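PDB 1DBW: transcriptional regulatory protein FixJ from Sinorhizobium meliloti, which acts, once activated by the sensor FixL, as a transcription activator inducing nifA and fixK for nitrogen fixation, this chain being its receiver domain. Local coordinates for residues M1-V9 and I115-V123. The protein carries 2 engineered substitutions. Numbering follows the deposited sequence.
Sequences MQDYTVHIV and IERASEHLV. Engineered in segment 1-9: Gln2 (natural residue Thr).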
# COMPACT_ATOMS: atom_id res chain seq x y z
N MET A 1 13.25 -15.85 -9.10
CA MET A 1 12.39 -14.63 -9.01
C MET A 1 11.62 -14.71 -7.70
O MET A 1 11.26 -15.79 -7.27
CB MET A 1 11.42 -14.61 -10.19
CG MET A 1 12.15 -14.67 -11.54
SD MET A 1 11.09 -14.75 -12.96
CE MET A 1 10.89 -12.98 -13.25
N GLN A 2 11.39 -13.58 -7.05
CA GLN A 2 10.67 -13.61 -5.77
C GLN A 2 9.16 -13.63 -5.98
O GLN A 2 8.63 -12.80 -6.68
CB GLN A 2 11.10 -12.43 -4.88
CG GLN A 2 10.24 -12.27 -3.63
CD GLN A 2 10.84 -11.35 -2.58
OE1 GLN A 2 10.91 -11.73 -1.42
NE2 GLN A 2 11.23 -10.13 -2.97
N ASP A 3 8.48 -14.58 -5.35
CA ASP A 3 7.01 -14.70 -5.46
C ASP A 3 6.33 -13.88 -4.36
O ASP A 3 5.85 -14.44 -3.37
CB ASP A 3 6.57 -16.17 -5.31
CG ASP A 3 5.07 -16.36 -5.49
OD1 ASP A 3 4.40 -15.48 -6.06
OD2 ASP A 3 4.52 -17.38 -5.00
N TYR A 4 6.22 -12.57 -4.53
CA TYR A 4 5.56 -11.79 -3.48
C TYR A 4 4.20 -11.31 -3.94
O TYR A 4 3.88 -11.36 -5.12
CB TYR A 4 6.44 -10.61 -3.07
CG TYR A 4 6.68 -9.62 -4.22
CD1 TYR A 4 7.75 -9.78 -5.11
CD2 TYR A 4 5.87 -8.48 -4.35
CE1 TYR A 4 8.02 -8.82 -6.09
CE2 TYR A 4 6.13 -7.53 -5.34
CZ TYR A 4 7.21 -7.71 -6.20
OH TYR A 4 7.51 -6.73 -7.11
N THR A 5 3.38 -10.88 -2.99
CA THR A 5 2.04 -10.42 -3.30
C THR A 5 1.88 -8.96 -2.94
O THR A 5 2.44 -8.52 -1.94
CB THR A 5 1.01 -11.24 -2.48
OG1 THR A 5 1.13 -12.62 -2.86
CG2 THR A 5 -0.43 -10.78 -2.77
N VAL A 6 1.22 -8.22 -3.83
CA VAL A 6 0.94 -6.80 -3.57
C VAL A 6 -0.47 -6.76 -2.96
O VAL A 6 -1.43 -7.13 -3.62
CB VAL A 6 0.93 -5.95 -4.87
CG1 VAL A 6 0.72 -4.45 -4.48
CG2 VAL A 6 2.23 -6.11 -5.63
N HIS A 7 -0.58 -6.19 -1.75
CA HIS A 7 -1.86 -6.11 -1.04
C HIS A 7 -2.35 -4.71 -1.17
O HIS A 7 -1.66 -3.81 -0.70
CB HIS A 7 -1.62 -6.46 0.43
CG HIS A 7 -1.31 -7.92 0.62
ND1 HIS A 7 -2.30 -8.87 0.72
CD2 HIS A 7 -0.13 -8.59 0.62
CE1 HIS A 7 -1.75 -10.07 0.76
NE2 HIS A 7 -0.44 -9.93 0.69
N ILE A 8 -3.48 -4.52 -1.88
CA ILE A 8 -4.00 -3.18 -2.13
C ILE A 8 -5.17 -2.90 -1.21
O ILE A 8 -6.15 -3.62 -1.17
CB ILE A 8 -4.48 -3.01 -3.55
CG1 ILE A 8 -3.41 -3.46 -4.57
CG2 ILE A 8 -4.86 -1.55 -3.77
CD1 ILE A 8 -2.26 -2.53 -4.66
N VAL A 9 -5.05 -1.80 -0.48
CA VAL A 9 -6.10 -1.44 0.46
C VAL A 9 -6.58 -0.09 -0.07
O VAL A 9 -5.84 0.86 -0.07
CB VAL A 9 -5.53 -1.34 1.92
CG1 VAL A 9 -6.63 -1.07 2.91
CG2 VAL A 9 -4.91 -2.65 2.30
N ILE A 115 6.71 -0.27 -6.04
CA ILE A 115 6.38 -1.58 -5.51
C ILE A 115 7.57 -2.53 -5.62
O ILE A 115 7.88 -3.27 -4.69
CB ILE A 115 5.14 -2.20 -6.26
CG1 ILE A 115 3.88 -1.35 -5.98
CG2 ILE A 115 4.97 -3.67 -5.82
CD1 ILE A 115 2.65 -1.70 -6.86
N GLU A 116 8.29 -2.49 -6.75
CA GLU A 116 9.48 -3.34 -6.90
C GLU A 116 10.55 -2.94 -5.86
O GLU A 116 11.16 -3.81 -5.22
CB GLU A 116 10.01 -3.23 -8.33
CG GLU A 116 8.99 -3.70 -9.37
CD GLU A 116 9.48 -3.53 -10.80
OE1 GLU A 116 8.93 -4.21 -11.70
OE2 GLU A 116 10.40 -2.71 -11.03
N ARG A 117 10.69 -1.65 -5.62
CA ARG A 117 11.66 -1.15 -4.63
C ARG A 117 11.27 -1.66 -3.24
O ARG A 117 12.13 -2.10 -2.47
CB ARG A 117 11.65 0.38 -4.59
CG ARG A 117 12.99 1.06 -4.86
CD ARG A 117 13.42 0.94 -6.32
NE ARG A 117 13.75 -0.44 -6.69
CZ ARG A 117 13.40 -1.02 -7.83
NH1 ARG A 117 12.70 -0.33 -8.74
NH2 ARG A 117 13.72 -2.29 -8.07
N ALA A 118 9.98 -1.59 -2.93
CA ALA A 118 9.50 -2.05 -1.64
C ALA A 118 9.68 -3.56 -1.48
O ALA A 118 9.97 -4.03 -0.38
CB ALA A 118 8.03 -1.66 -1.42
N SER A 119 9.57 -4.31 -2.58
CA SER A 119 9.69 -5.77 -2.52
C SER A 119 11.12 -6.18 -2.17
O SER A 119 11.35 -7.29 -1.69
CB SER A 119 9.30 -6.41 -3.86
OG SER A 119 10.33 -6.22 -4.82
N GLU A 120 12.07 -5.29 -2.42
CA GLU A 120 13.47 -5.56 -2.12
C GLU A 120 13.72 -5.58 -0.61
O GLU A 120 14.72 -6.14 -0.14
CB GLU A 120 14.36 -4.52 -2.81
CG GLU A 120 15.26 -5.08 -3.91
CD GLU A 120 14.51 -5.62 -5.11
OE1 GLU A 120 14.14 -4.81 -5.99
OE2 GLU A 120 14.30 -6.85 -5.18
N HIS A 121 12.78 -5.05 0.16
CA HIS A 121 12.89 -5.03 1.61
C HIS A 121 12.44 -6.35 2.23
O HIS A 121 12.50 -6.51 3.45
CB HIS A 121 12.09 -3.87 2.20
CG HIS A 121 12.73 -2.53 1.99
ND1 HIS A 121 12.46 -1.74 0.89
CD2 HIS A 121 13.60 -1.83 2.75
CE1 HIS A 121 13.14 -0.61 0.97
NE2 HIS A 121 13.84 -0.64 2.09
N LEU A 122 11.93 -7.26 1.40
CA LEU A 122 11.51 -8.59 1.89
C LEU A 122 12.74 -9.51 1.89
O LEU A 122 13.62 -9.39 1.03
CB LEU A 122 10.46 -9.20 0.96
CG LEU A 122 9.18 -8.36 0.79
CD1 LEU A 122 8.31 -8.93 -0.33
CD2 LEU A 122 8.42 -8.35 2.10
N VAL A 123 12.80 -10.43 2.85
CA VAL A 123 13.93 -11.36 2.91
C VAL A 123 13.78 -12.51 1.90
O VAL A 123 12.65 -13.02 1.75
CB VAL A 123 14.14 -11.92 4.33
CG1 VAL A 123 14.71 -10.83 5.25
CG2 VAL A 123 12.83 -12.47 4.89
O HOH W 1 11.69 -8.92 -5.59
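The ring of Tyr4, just before strand 5-10, lies against Ser119 near the end of helix 108-119. Tyr4 CB touches Leu122 CD1 at 3.7 Å. A chi1 of 62° places CG between the backbone N and the carbonyl carbon, which turns one ring face to Ser119. Ser119 CB then covers that face: it stands 3.5 Å from the Tyr4 ring centroid and 17° off the normal, a CH-pi contact. It is shifted toward the rim, closest to Tyr4 CZ. Tyr4 CE2 meets Ile115 CG2 at the ring edge, near its plane, and Tyr4 OH lies 3.9 Å from Glu116 CA. This joins the two ends of the doubly wound receiver fold of the CheY family, where helix 108-119 packs on one face of the parallel sheet, against strands 5-10 and 49-54. Deeper in, Val6 CG2 abuts Ile115 CG2 at 3.7 Å, the two side chains crossing at about a right angle; both also touch Leu23 of helix 13-25. Toward the chain ends the contact turns polar. Gln2, an engineered residue, has CG anti to the backbone N and an extended chain, and its NE2 donates to Ser119 O at 3.1 Å. The bond is bent, 139° at the hydrogen, and comes from above the carbonyl plane; Leu122 N, closing the type I beta turn from Ser119 to Leu122, reaches that oxygen from the opposite face. A water accepts from Gln2 NE2 and donates to Ser119 OG, whose own hydrogen goes to Glu116 O at 2.6 Å. Gln2 OE1 instead rests against Leu122 CB at 3.5 Å.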